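Local coordinates for protein lipoteichoic acid primase (Listeria monocytogenes, PDB 4UOP) that belongs to the sulfatase-like family and has an extracellular catalytic domain that binds a magnesium ion, at residues 84-89 with 318-323; 144-149 with 349-354; 183-188 with 231-236; 379-384 with 388-393. All coordinates share one frame; numbering follows the deposited sequence.

Contact 1. Residues 84-89 with 318-323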
loop_
_atom_site.group_PDB
_atom_site.type_symbol
_atom_site.label_atom_id
_atom_site.label_comp_id
_atom_site.label_asym_id
_atom_site.label_seq_id
_atom_site.Cartn_x
_atom_site.Cartn_y
_atom_site.Cartn_z
ATOM N N PRO B 84 -3.016 -32.561 9.358
ATOM C CA PRO B 84 -3.987 -33.639 9.552
ATOM C C PRO B 84 -5.357 -33.189 10.099
ATOM O O PRO B 84 -6.353 -33.792 9.745
ATOM C CB PRO B 84 -3.287 -34.596 10.531
ATOM C CG PRO B 84 -2.281 -33.746 11.231
ATOM C CD PRO B 84 -1.847 -32.706 10.243
ATOM N N THR B 85 -5.414 -32.148 10.930
ATOM C CA THR B 85 -6.717 -31.629 11.410
ATOM C C THR B 85 -7.558 -31.167 10.230
ATOM O O THR B 85 -8.720 -31.560 10.112
ATOM C CB THR B 85 -6.558 -30.479 12.433
ATOM O OG1 THR B 85 -5.863 -30.956 13.579
ATOM C CG2 THR B 85 -7.915 -29.922 12.895
ATOM N N LEU B 86 -6.992 -30.347 9.356
ATOM C CA LEU B 86 -7.749 -29.830 8.201
ATOM C C LEU B 86 -8.096 -30.958 7.246
ATOM O O LEU B 86 -9.184 -31.000 6.712
ATOM C CB LEU B 86 -6.978 -28.732 7.461
ATOM C CG LEU B 86 -6.685 -27.434 8.222
ATOM C CD1 LEU B 86 -6.087 -26.385 7.276
ATOM C CD2 LEU B 86 -7.916 -26.898 8.922
ATOM N N ASP B 87 -7.175 -31.890 7.051
ATOM C CA ASP B 87 -7.422 -33.021 6.153
ATOM C C ASP B 87 -8.601 -33.856 6.651
ATOM O O ASP B 87 -9.446 -34.248 5.862
ATOM C CB ASP B 87 -6.180 -33.894 6.007
ATOM C CG ASP B 87 -4.954 -33.116 5.520
ATOM O OD1 ASP B 87 -5.083 -31.965 5.021
ATOM O OD2 ASP B 87 -3.844 -33.667 5.640
ATOM N N GLY B 88 -8.657 -34.100 7.960
ATOM C CA GLY B 88 -9.743 -34.845 8.595
ATOM C C GLY B 88 -11.090 -34.143 8.489
ATOM O O GLY B 88 -12.121 -34.798 8.355
ATOM N N LEU B 89 -11.094 -32.813 8.537
ATOM C CA LEU B 89 -12.351 -32.048 8.410
ATOM C C LEU B 89 -13.015 -32.157 7.043
ATOM O O LEU B 89 -14.219 -31.917 6.932
ATOM C CB LEU B 89 -12.115 -30.564 8.688
ATOM C CG LEU B 89 -11.866 -30.154 10.131
ATOM C CD1 LEU B 89 -11.456 -28.689 10.154
ATOM C CD2 LEU B 89 -13.086 -30.397 10.997
ATOM N N PRO B 318 -7.185 -21.916 2.739
ATOM C CA PRO B 318 -8.168 -22.930 3.111
ATOM C C PRO B 318 -9.454 -22.308 3.664
ATOM O O PRO B 318 -9.421 -21.209 4.235
ATOM C CB PRO B 318 -7.447 -23.750 4.173
ATOM C CG PRO B 318 -6.434 -22.796 4.754
ATOM C CD PRO B 318 -5.997 -21.943 3.613
ATOM N N PHE B 319 -10.558 -23.018 3.470
ATOM C CA PHE B 319 -11.872 -22.613 3.939
ATOM C C PHE B 319 -12.684 -23.849 4.278
ATOM O O PHE B 319 -12.874 -24.723 3.425
ATOM C CB PHE B 319 -12.601 -21.788 2.884
ATOM C CG PHE B 319 -13.984 -21.368 3.295
ATOM C CD1 PHE B 319 -14.176 -20.272 4.115
ATOM C CD2 PHE B 319 -15.093 -22.103 2.901
ATOM C CE1 PHE B 319 -15.451 -19.895 4.510
ATOM C CE2 PHE B 319 -16.362 -21.738 3.302
ATOM C CZ PHE B 319 -16.547 -20.638 4.110
ATOM N N PHE B 320 -13.136 -23.927 5.521
ATOM C CA PHE B 320 -13.909 -25.060 6.022
ATOM C C PHE B 320 -15.090 -24.531 6.799
ATOM O O PHE B 320 -14.956 -23.598 7.604
ATOM C CB PHE B 320 -13.052 -25.951 6.938
ATOM C CG PHE B 320 -11.930 -26.646 6.232
ATOM C CD1 PHE B 320 -10.754 -25.977 5.951
ATOM C CD2 PHE B 320 -12.049 -27.974 5.837
ATOM C CE1 PHE B 320 -9.722 -26.616 5.274
ATOM C CE2 PHE B 320 -11.018 -28.620 5.184
ATOM C CZ PHE B 320 -9.861 -27.934 4.879
ATOM N N LEU B 321 -16.252 -25.132 6.576
ATOM C CA LEU B 321 -17.456 -24.742 7.261
ATOM C C LEU B 321 -18.174 -25.957 7.813
ATOM O O LEU B 321 -18.429 -26.931 7.093
ATOM C CB LEU B 321 -18.381 -23.963 6.324
ATOM C CG LEU B 321 -19.642 -23.473 7.063
ATOM C CD1 LEU B 321 -19.863 -21.972 6.922
ATOM C CD2 LEU B 321 -20.840 -24.252 6.567
ATOM N N HIS B 322 -18.493 -25.879 9.097
ATOM C CA HIS B 322 -19.250 -26.907 9.801
ATOM C C HIS B 322 -20.533 -26.288 10.329
ATOM O O HIS B 322 -20.536 -25.137 10.775
ATOM C CB HIS B 322 -18.418 -27.458 10.962
ATOM C CG HIS B 322 -19.229 -27.980 12.115
ATOM N ND1 HIS B 322 -19.715 -29.271 12.158
ATOM C CD2 HIS B 322 -19.635 -27.391 13.264
ATOM C CE1 HIS B 322 -20.401 -29.446 13.273
ATOM N NE2 HIS B 322 -20.368 -28.320 13.964
ATOM N N TYR B 323 -21.627 -27.041 10.267
ATOM C CA TYR B 323 -22.802 -26.696 11.064
ATOM C C TYR B 323 -23.508 -27.961 11.500
ATOM O O TYR B 323 -23.431 -28.982 10.803
ATOM C CB TYR B 323 -23.739 -25.720 10.332
ATOM C CG TYR B 323 -24.403 -26.242 9.081
ATOM C CD1 TYR B 323 -25.609 -26.941 9.139
ATOM C CD2 TYR B 323 -23.854 -25.994 7.830
ATOM C CE1 TYR B 323 -26.231 -27.401 7.977
ATOM C CE2 TYR B 323 -24.461 -26.450 6.671
ATOM C CZ TYR B 323 -25.650 -27.143 6.746
ATOM O OH TYR B 323 -26.229 -27.593 5.577
#
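The aromatic ring of Phe-320 reaches from strand 319-322 to the inner side of helix 84-89 and packs against Leu-86 and Leu-89, three residues apart on the helix. From the CB of Phe-320 the side chain heads toward the helix, with CG anti to the carbonyl carbon (chi1 -66°). Past CG the two flanks of the ring have different neighbours. On one flank CD2 packs against Leu-89 CB at 3.9 Å, and the next atom, CE2, comes within 3.4 Å of the backbone O of Leu-86. On the other flank the CD2 methyl of Leu-86 lies 4.1 Å from Phe-320 CE1. The tip of the ring, CZ, stands 4.0 Å from Leu-86 CB, and the two side chains cross at about a right angle. This is helix-on-sheet packing inside the alpha/beta core of the sulfatase-like domain. Strand 319-322 runs antiparallel to both of its neighbours, 94-100 and 277-283, in the large mixed sheet; Phe-320 pairs through its backbone with Phe-281, whose side chain also meets Leu-89. Helix 246-271 also contacts helix 84-89, with Leu-261 touching Leu-86 and Asp-258 OD2 accepting a hydrogen bond from the backbone N of Leu-86. Further along, the CD1 methyl of Leu-86 approaches Pro-318 CB at 4.3 Å, a looser apolar contact at the start of the strand segment, where the side chain of Pro-318 lies about 12 Å from the bound magnesium ion.

Contact 2. Residues 144-149 with 349-354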
loop_
_atom_site.group_PDB
_atom_site.type_symbol
_atom_site.label_atom_id
_atom_site.label_comp_id
_atom_site.label_asym_id
_atom_site.label_seq_id
_atom_site.Cartn_x
_atom_site.Cartn_y
_atom_site.Cartn_z
ATOM N N GLY B 144 -25.238 -8.979 17.147
ATOM C CA GLY B 144 -25.590 -8.370 18.411
ATOM C C GLY B 144 -27.055 -7.934 18.487
ATOM O O GLY B 144 -27.611 -7.868 19.577
ATOM N N LYS B 145 -27.658 -7.652 17.337
ATOM C CA LYS B 145 -29.096 -7.348 17.254
ATOM C C LYS B 145 -29.968 -8.599 17.163
ATOM O O LYS B 145 -31.198 -8.509 17.121
ATOM C CB LYS B 145 -29.379 -6.445 16.045
ATOM C CG LYS B 145 -28.754 -5.065 16.139
ATOM C CD LYS B 145 -29.191 -4.348 17.403
ATOM C CE LYS B 145 -28.683 -2.920 17.463
ATOM N NZ LYS B 145 -29.292 -2.198 18.615
ATOM N N ASN B 146 -29.324 -9.760 17.135
ATOM C CA ASN B 146 -30.007 -11.034 17.116
ATOM C C ASN B 146 -29.628 -11.907 18.299
ATOM O O ASN B 146 -29.583 -13.128 18.186
ATOM C CB ASN B 146 -29.711 -11.721 15.790
ATOM C CG ASN B 146 -30.446 -11.070 14.626
ATOM O OD1 ASN B 146 -31.557 -11.472 14.315
ATOM N ND2 ASN B 146 -29.841 -10.067 13.988
ATOM N N ASP B 147 -29.365 -11.261 19.430
ATOM C CA ASP B 147 -29.168 -11.920 20.714
ATOM C C ASP B 147 -27.869 -12.706 20.816
ATOM O O ASP B 147 -27.791 -13.646 21.607
ATOM C CB ASP B 147 -30.349 -12.846 21.059
ATOM C CG ASP B 147 -31.672 -12.109 21.087
ATOM O OD1 ASP B 147 -31.947 -11.451 22.108
ATOM O OD2 ASP B 147 -32.412 -12.171 20.083
ATOM N N TYR B 148 -26.864 -12.317 20.032
ATOM C CA TYR B 148 -25.511 -12.849 20.200
ATOM C C TYR B 148 -24.679 -11.852 21.000
ATOM O O TYR B 148 -24.738 -10.650 20.749
ATOM C CB TYR B 148 -24.821 -13.090 18.849
ATOM C CG TYR B 148 -25.377 -14.256 18.049
ATOM C CD1 TYR B 148 -26.596 -14.171 17.404
ATOM C CD2 TYR B 148 -24.678 -15.446 17.947
ATOM C CE1 TYR B 148 -27.122 -15.251 16.690
ATOM C CE2 TYR B 148 -25.177 -16.520 17.226
ATOM C CZ TYR B 148 -26.406 -16.422 16.603
ATOM O OH TYR B 148 -26.919 -17.490 15.902
ATOM N N LYS B 149 -23.912 -12.358 21.960
ATOM C CA LYS B 149 -22.791 -11.624 22.532
ATOM C C LYS B 149 -21.590 -11.936 21.644
ATOM O O LYS B 149 -21.433 -13.068 21.206
ATOM C CB LYS B 149 -22.506 -12.072 23.963
ATOM C CG LYS B 149 -23.577 -11.662 24.968
ATOM C CD LYS B 149 -23.621 -10.163 25.143
ATOM C CE LYS B 149 -24.585 -9.752 26.244
ATOM N NZ LYS B 149 -24.552 -8.274 26.396
ATOM N N LEU B 349 -27.399 -18.906 9.555
ATOM C CA LEU B 349 -27.939 -18.549 10.860
ATOM C C LEU B 349 -29.394 -18.051 10.780
ATOM O O LEU B 349 -29.988 -17.767 11.802
ATOM C CB LEU B 349 -27.056 -17.494 11.522
ATOM C CG LEU B 349 -25.649 -17.974 11.940
ATOM C CD1 LEU B 349 -24.834 -16.805 12.477
ATOM C CD2 LEU B 349 -25.703 -19.094 12.952
ATOM N N GLY B 350 -29.938 -17.945 9.566
ATOM C CA GLY B 350 -31.324 -17.510 9.362
ATOM C C GLY B 350 -31.543 -16.051 9.667
ATOM O O GLY B 350 -32.591 -15.676 10.180
ATOM N N ILE B 351 -30.533 -15.228 9.410
ATOM C CA ILE B 351 -30.602 -13.825 9.720
ATOM C C ILE B 351 -30.730 -13.025 8.426
ATOM O O ILE B 351 -29.929 -13.160 7.516
ATOM C CB ILE B 351 -29.382 -13.385 10.548
ATOM C CG1 ILE B 351 -29.478 -14.004 11.948
ATOM C CG2 ILE B 351 -29.293 -11.865 10.624
ATOM C CD1 ILE B 351 -28.236 -13.861 12.797
ATOM N N LYS B 352 -31.766 -12.198 8.355
ATOM C CA LYS B 352 -31.964 -11.319 7.221
ATOM C C LYS B 352 -31.086 -10.102 7.382
ATOM O O LYS B 352 -31.035 -9.495 8.450
ATOM C CB LYS B 352 -33.428 -10.886 7.095
ATOM C CG LYS B 352 -34.325 -11.943 6.473
ATOM C CD LYS B 352 -33.956 -12.227 5.021
ATOM C CE LYS B 352 -35.140 -12.745 4.212
ATOM N NZ LYS B 352 -35.353 -14.213 4.368
ATOM N N THR B 353 -30.406 -9.743 6.308
ATOM C CA THR B 353 -29.479 -8.616 6.319
ATOM C C THR B 353 -30.137 -7.291 5.921
ATOM O O THR B 353 -29.557 -6.223 6.109
ATOM C CB THR B 353 -28.300 -8.911 5.392
ATOM O OG1 THR B 353 -28.788 -9.160 4.071
ATOM C CG2 THR B 353 -27.538 -10.155 5.897
ATOM N N GLY B 354 -31.342 -7.367 5.361
ATOM C CA GLY B 354 -32.131 -6.178 5.040
ATOM C C GLY B 354 -31.443 -5.169 4.141
ATOM O O GLY B 354 -31.050 -5.493 3.025
HETATM O O HOH W 1 -29.354 -17.602 14.601
#
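The amide of Asn-146 and the phenol ring of Tyr-148 are the flat groups that meet residues 349-354. Asn-146 and Ile-351 approach from opposite directions, and the amide rests on the aliphatic branches of the isoleucine: ND2 is 3.9 Å from the CG2 methyl of Ile-351, while OD1 lies 4.0 Å from its CG1. The same ND2 hydrogen-bonds to the backbone O of Leu-142, in the preceding helix 139-144, which fixes how the amide is turned. The ring of Tyr-148 receives the Ile-351 CD1 methyl obliquely, 4.3 Å from CE1, and a water lies at its edge, in the ring plane. That water donates to Tyr-148 OH at 2.8 Å and to the backbone O of Leu-349 at 2.9 Å, bridging the two loops. Leu-349 follows helix 341-348, and Gly-350, with phi 70°, completes a Schellman motif that ends the helix, after which Ile-351 points toward residues 144-149. In the sulfatase-like domain the contact joins the loop between helix 139-144 and strand 149-153 to the C-terminal end of a helix far along the sequence. Leu-143 backs the apolar part, touching Tyr-148, Leu-349 and Ile-351. The phenol oxygen also hydrogen-bonds to the backbone O of Lys-58, just before strand 59-65, and the Leu-349 CD2 methyl packs 3.6 Å from Tyr-148 OH.

Contact 3. Residues 183-188 with 231-236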
loop_
_atom_site.group_PDB
_atom_site.type_symbol
_atom_site.label_atom_id
_atom_site.label_comp_id
_atom_site.label_asym_id
_atom_site.label_seq_id
_atom_site.Cartn_x
_atom_site.Cartn_y
_atom_site.Cartn_z
ATOM N N ASP B 183 1.778 -13.944 29.705
ATOM C CA ASP B 183 3.026 -14.080 28.946
ATOM C C ASP B 183 3.642 -15.475 29.074
ATOM O O ASP B 183 4.837 -15.658 28.854
ATOM C CB ASP B 183 4.016 -13.003 29.400
ATOM C CG ASP B 183 3.639 -11.620 28.894
ATOM O OD1 ASP B 183 3.605 -11.432 27.654
ATOM O OD2 ASP B 183 3.380 -10.729 29.734
ATOM N N GLU B 184 2.815 -16.460 29.404
ATOM C CA GLU B 184 3.240 -17.858 29.395
ATOM C C GLU B 184 3.301 -18.373 27.952
ATOM O O GLU B 184 2.524 -17.926 27.090
ATOM C CB GLU B 184 2.275 -18.728 30.215
ATOM C CG GLU B 184 0.892 -18.933 29.577
ATOM C CD GLU B 184 0.030 -19.951 30.306
ATOM O OE1 GLU B 184 0.579 -20.779 31.077
ATOM O OE2 GLU B 184 -1.201 -19.923 30.106
ATOM N N ASP B 185 4.240 -19.290 27.706
ATOM C CA ASP B 185 4.330 -20.057 26.459
ATOM C C ASP B 185 4.267 -19.174 25.216
ATOM O O ASP B 185 3.444 -19.383 24.314
ATOM C CB ASP B 185 3.232 -21.133 26.428
ATOM C CG ASP B 185 3.470 -22.208 25.358
ATOM O OD1 ASP B 185 4.635 -22.508 25.017
ATOM O OD2 ASP B 185 2.476 -22.768 24.862
ATOM N N VAL B 186 5.152 -18.186 25.184
ATOM C CA VAL B 186 5.288 -17.303 24.043
ATOM C C VAL B 186 5.940 -18.057 22.876
ATOM O O VAL B 186 6.927 -18.782 23.051
ATOM C CB VAL B 186 6.107 -16.041 24.402
ATOM C CG1 VAL B 186 6.431 -15.225 23.160
ATOM C CG2 VAL B 186 5.350 -15.194 25.418
ATOM N N ILE B 187 5.351 -17.906 21.696
ATOM C CA ILE B 187 5.924 -18.417 20.450
ATOM C C ILE B 187 5.931 -17.227 19.503
ATOM O O ILE B 187 4.886 -16.614 19.254
ATOM C CB ILE B 187 5.106 -19.586 19.865
ATOM C CG1 ILE B 187 5.249 -20.809 20.769
ATOM C CG2 ILE B 187 5.550 -19.910 18.440
ATOM C CD1 ILE B 187 4.494 -22.038 20.298
ATOM N N GLY B 188 7.112 -16.883 18.997
ATOM C CA GLY B 188 7.280 -15.628 18.285
ATOM C C GLY B 188 7.210 -14.473 19.270
ATOM O O GLY B 188 8.025 -14.396 20.188
ATOM N N LYS B 231 11.994 -25.791 19.851
ATOM C CA LYS B 231 12.467 -27.095 19.396
ATOM C C LYS B 231 11.629 -28.262 19.890
ATOM O O LYS B 231 11.372 -29.198 19.135
ATOM C CB LYS B 231 13.943 -27.292 19.776
ATOM C CG LYS B 231 14.879 -26.684 18.747
ATOM C CD LYS B 231 16.348 -26.809 19.130
ATOM C CE LYS B 231 17.220 -26.978 17.891
ATOM N NZ LYS B 231 16.894 -26.033 16.791
ATOM N N ASP B 232 11.180 -28.211 21.139
ATOM C CA ASP B 232 10.411 -29.317 21.710
ATOM C C ASP B 232 8.994 -29.410 21.131
ATOM O O ASP B 232 8.309 -30.404 21.346
ATOM C CB ASP B 232 10.351 -29.232 23.247
ATOM C CG ASP B 232 9.499 -28.063 23.750
ATOM O OD1 ASP B 232 9.867 -26.888 23.487
ATOM O OD2 ASP B 232 8.474 -28.317 24.429
ATOM N N LYS B 233 8.568 -28.373 20.411
ATOM C CA LYS B 233 7.241 -28.340 19.771
ATOM C C LYS B 233 7.293 -28.660 18.262
ATOM O O LYS B 233 6.252 -28.694 17.606
ATOM C CB LYS B 233 6.607 -26.963 19.975
ATOM C CG LYS B 233 6.381 -26.564 21.431
ATOM C CD LYS B 233 5.293 -27.388 22.100
ATOM C CE LYS B 233 5.085 -27.016 23.570
ATOM N NZ LYS B 233 4.973 -25.545 23.780
ATOM N N GLN B 234 8.491 -28.871 17.716
ATOM C CA GLN B 234 8.661 -29.247 16.308
ATOM C C GLN B 234 8.499 -30.751 16.153
ATOM O O GLN B 234 9.278 -31.533 16.706
ATOM C CB GLN B 234 10.026 -28.816 15.792
ATOM C CG GLN B 234 10.202 -27.308 15.755
ATOM C CD GLN B 234 11.564 -26.890 15.260
ATOM O OE1 GLN B 234 12.225 -27.628 14.525
ATOM N NE2 GLN B 234 11.997 -25.709 15.658
ATOM N N GLU B 235 7.480 -31.163 15.410
ATOM C CA GLU B 235 7.141 -32.580 15.323
ATOM C C GLU B 235 7.383 -33.203 13.960
ATOM O O GLU B 235 7.228 -34.414 13.804
ATOM C CB GLU B 235 5.684 -32.790 15.748
ATOM C CG GLU B 235 5.466 -32.593 17.238
ATOM C CD GLU B 235 4.034 -32.854 17.669
ATOM O OE1 GLU B 235 3.217 -33.330 16.848
ATOM O OE2 GLU B 235 3.725 -32.575 18.849
ATOM N N ILE B 236 7.759 -32.396 12.978
ATOM C CA ILE B 236 8.074 -32.909 11.652
ATOM C C ILE B 236 9.583 -33.130 11.545
ATOM O O ILE B 236 10.364 -32.210 11.773
ATOM C CB ILE B 236 7.606 -31.926 10.556
ATOM C CG1 ILE B 236 6.112 -31.609 10.720
ATOM C CG2 ILE B 236 7.886 -32.475 9.164
ATOM C CD1 ILE B 236 5.200 -32.817 10.704
HETATM O O HOH W 2 2.272 -24.726 22.962
#
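The ammonium group of Lys-233 approaches OD1 of the Asp-185 carboxylate, the two side chains coming from opposite directions. The close part of the contact is a single salt bridge: Lys-233 NZ lies 3.3 Å from OD1 of Asp-185, a rather long separation with no direct hydrogen bond between the two groups. The carboxylate gets to this position because its CG is anti to the backbone N (chi1 -165°), while the lysine chain bends at chi2 and again at chi4 before presenting its ammonium group. The looser side is wet. A water takes a hydrogen bond from Lys-233 NZ at 2.9 Å and gives one to Asp-185 OD2 at 2.7 Å, so each carboxylate oxygen has its own link to the lysine, one direct and one through solvent. OD2 is also hydrogen-bonded to Ser-192 OG, which helps to set the rotation of the carboxylate. In the fold, Asp-185 stands just before the small antiparallel hairpin of strands 186-187 and 190-191, which leads into helix 193-209, whereas Lys-233 ends a short 3-10 segment in the connection from sheet strand 214-219 to helix 246-271. Apolar packing near the polar bridge involves other residues: Ile-187 points toward residues 231-236, but its CD1 comes no nearer than 5.0 Å, to Lys-233 NZ, and it packs instead on Ile-229 and Pro-230 of the preceding loop and on Tyr-256 of helix 246-271.

Contact 4. Residues 379-384 with 388-393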
loop_
_atom_site.group_PDB
_atom_site.type_symbol
_atom_site.label_atom_id
_atom_site.label_comp_id
_atom_site.label_asym_id
_atom_site.label_seq_id
_atom_site.Cartn_x
_atom_site.Cartn_y
_atom_site.Cartn_z
ATOM N N GLU B 379 -6.383 -2.764 -10.369
ATOM C CA GLU B 379 -7.828 -2.665 -10.178
ATOM C C GLU B 379 -8.526 -3.238 -11.405
ATOM O O GLU B 379 -8.149 -2.929 -12.536
ATOM C CB GLU B 379 -8.260 -1.202 -9.994
ATOM C CG GLU B 379 -7.517 -0.438 -8.897
ATOM C CD GLU B 379 -8.278 -0.336 -7.592
ATOM O OE1 GLU B 379 -9.488 -0.025 -7.630
ATOM O OE2 GLU B 379 -7.661 -0.539 -6.520
ATOM N N GLY B 380 -9.554 -4.051 -11.178
ATOM C CA GLY B 380 -10.259 -4.733 -12.255
ATOM C C GLY B 380 -9.812 -6.179 -12.421
ATOM O O GLY B 380 -10.408 -6.923 -13.195
ATOM N N SER B 381 -8.734 -6.561 -11.732
ATOM C CA SER B 381 -8.334 -7.949 -11.671
ATOM C C SER B 381 -9.361 -8.746 -10.883
ATOM O O SER B 381 -9.896 -8.245 -9.894
ATOM C CB SER B 381 -6.992 -8.088 -10.953
ATOM O OG SER B 381 -5.956 -7.433 -11.630
ATOM N N TYR B 382 -9.606 -9.993 -11.290
ATOM C CA TYR B 382 -10.532 -10.865 -10.559
ATOM C C TYR B 382 -10.303 -12.351 -10.827
ATOM O O TYR B 382 -9.734 -12.734 -11.866
ATOM C CB TYR B 382 -11.988 -10.496 -10.874
ATOM C CG TYR B 382 -12.355 -10.682 -12.314
ATOM C CD1 TYR B 382 -12.769 -11.910 -12.783
ATOM C CD2 TYR B 382 -12.275 -9.623 -13.222
ATOM C CE1 TYR B 382 -13.099 -12.098 -14.111
ATOM C CE2 TYR B 382 -12.599 -9.804 -14.558
ATOM C CZ TYR B 382 -13.020 -11.040 -14.991
ATOM O OH TYR B 382 -13.345 -11.253 -16.307
ATOM N N PHE B 383 -10.776 -13.173 -9.896
ATOM C CA PHE B 383 -10.757 -14.631 -10.016
ATOM C C PHE B 383 -12.171 -15.182 -10.154
ATOM O O PHE B 383 -13.040 -14.799 -9.388
ATOM C CB PHE B 383 -10.175 -15.282 -8.765
ATOM C CG PHE B 383 -8.806 -14.809 -8.387
ATOM C CD1 PHE B 383 -7.779 -14.799 -9.302
ATOM C CD2 PHE B 383 -8.530 -14.446 -7.077
ATOM C CE1 PHE B 383 -6.500 -14.393 -8.931
ATOM C CE2 PHE B 383 -7.263 -14.048 -6.695
ATOM C CZ PHE B 383 -6.244 -14.013 -7.625
ATOM N N THR B 384 -12.398 -16.090 -11.110
ATOM C CA THR B 384 -13.667 -16.822 -11.197
ATOM C C THR B 384 -13.440 -18.282 -10.826
ATOM O O THR B 384 -12.348 -18.637 -10.380
ATOM C CB THR B 384 -14.315 -16.724 -12.596
ATOM O OG1 THR B 384 -13.685 -17.642 -13.492
ATOM C CG2 THR B 384 -14.230 -15.320 -13.138
ATOM N N MET B 388 -8.690 -16.433 -14.305
ATOM C CA MET B 388 -8.353 -15.142 -13.724
ATOM C C MET B 388 -8.144 -14.119 -14.829
ATOM O O MET B 388 -7.681 -14.459 -15.918
ATOM C CB MET B 388 -7.105 -15.223 -12.831
ATOM C CG MET B 388 -5.764 -15.485 -13.478
ATOM S SD MET B 388 -4.409 -14.901 -12.408
ATOM C CE MET B 388 -4.452 -13.153 -12.694
ATOM N N TYR B 389 -8.543 -12.884 -14.564
ATOM C CA TYR B 389 -8.276 -11.785 -15.467
ATOM C C TYR B 389 -7.423 -10.734 -14.773
ATOM O O TYR B 389 -7.636 -10.426 -13.607
ATOM C CB TYR B 389 -9.565 -11.138 -15.985
ATOM C CG TYR B 389 -9.227 -9.926 -16.790
ATOM C CD1 TYR B 389 -8.724 -10.054 -18.071
ATOM C CD2 TYR B 389 -9.321 -8.654 -16.241
ATOM C CE1 TYR B 389 -8.364 -8.945 -18.813
ATOM C CE2 TYR B 389 -8.962 -7.531 -16.976
ATOM C CZ TYR B 389 -8.483 -7.687 -18.263
ATOM O OH TYR B 389 -8.100 -6.589 -19.001
ATOM N N GLN B 390 -6.457 -10.187 -15.509
ATOM C CA GLN B 390 -5.635 -9.081 -15.021
ATOM C C GLN B 390 -5.443 -8.065 -16.147
ATOM O O GLN B 390 -4.979 -8.424 -17.227
ATOM C CB GLN B 390 -4.283 -9.614 -14.556
ATOM C CG GLN B 390 -3.398 -8.601 -13.853
ATOM C CD GLN B 390 -2.044 -9.177 -13.455
ATOM O OE1 GLN B 390 -1.020 -8.479 -13.495
ATOM N NE2 GLN B 390 -2.027 -10.449 -13.082
ATOM N N PRO B 391 -5.812 -6.799 -15.907
ATOM C CA PRO B 391 -5.566 -5.792 -16.944
ATOM C C PRO B 391 -4.114 -5.371 -16.986
ATOM O O PRO B 391 -3.326 -5.738 -16.097
ATOM C CB PRO B 391 -6.444 -4.627 -16.502
ATOM C CG PRO B 391 -6.475 -4.742 -15.015
ATOM C CD PRO B 391 -6.467 -6.220 -14.725
ATOM N N ASP B 392 -3.762 -4.626 -18.028
ATOM C CA ASP B 392 -2.439 -4.017 -18.128
ATOM C C ASP B 392 -2.648 -2.501 -18.312
ATOM O O ASP B 392 -3.189 -1.856 -17.414
ATOM C CB ASP B 392 -1.631 -4.675 -19.256
ATOM C CG ASP B 392 -0.143 -4.398 -19.148
ATOM O OD1 ASP B 392 0.254 -3.537 -18.333
ATOM O OD2 ASP B 392 0.635 -5.051 -19.874
ATOM N N GLU B 393 -2.257 -1.928 -19.452
ATOM C CA GLU B 393 -2.476 -0.496 -19.699
ATOM C C GLU B 393 -3.958 -0.211 -19.877
ATOM O O GLU B 393 -4.422 0.892 -19.618
ATOM C CB GLU B 393 -1.733 -0.023 -20.960
ATOM C CG GLU B 393 -0.257 -0.390 -21.020
ATOM C CD GLU B 393 0.030 -1.620 -21.868
ATOM O OE1 GLU B 393 -0.515 -1.717 -22.992
ATOM O OE2 GLU B 393 0.817 -2.483 -21.420
#
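Tyr-389 N donates to the backbone O of Tyr-382 at 3.0 Å, with an N-H...O angle of 165°, and the same oxygen also receives the CA-H of Met-388, its CA 3.3 Å away. The return bond runs from Tyr-382 N to Tyr-389 O at 3.1 Å, and that oxygen likewise receives a CA-H contact, from Ser-381. On the face of the sheet carrying both tyrosines, the phenol ring of Tyr-382 folds back over its partner: with CG between the backbone N and the carbonyl carbon (chi1 63°), one face of the ring covers Tyr-389 CB, a CH-pi contact 3.9 Å from the ring centroid. The two tyrosine rings themselves are oblique, their planes at 34°. Their hydroxyls are held elsewhere, Tyr-382 OH by Tyr-387 OH and Val-414 O, Tyr-389 OH by Phe-395 O. Gly-380 O, buried without a hydrogen-bond partner, lies in the plane of the Tyr-389 ring, 3.7 Å from its CD2. On the sheet face opposite the two tyrosines, Phe-383 and Met-388 lie side by side. Met-388 CB meets the edge of the phenylalanine ring 3.6 Å from CD1, and its SD makes a Met-aromatic contact at that edge. Strands 381-383 and 387-390 form an antiparallel beta hairpin, the second and third strands of the five-stranded antiparallel sheet in the C-terminal part of the chain.

From the N terminus, contact 1 opens first at residues 84-89 and contact 2 at 144-149. Contact 3 then opens and closes, between 183-188 and 231-236, within both longer loops. Contact 1 is completed at 318-323 and contact 2 only at 349-354, so these two cross. Contact 4 follows in series as a local hairpin at 379-393. Contact 1 fastens a helix to the large mixed sheet, contact 2 ties two peripheral loops of the same domain, and contact 3 links the chain just before a surface hairpin to a connecting loop. Contact 4 belongs to the smaller C-terminal sheet, with its centre about 41 Å from that of contact 3, across the centre of the chain.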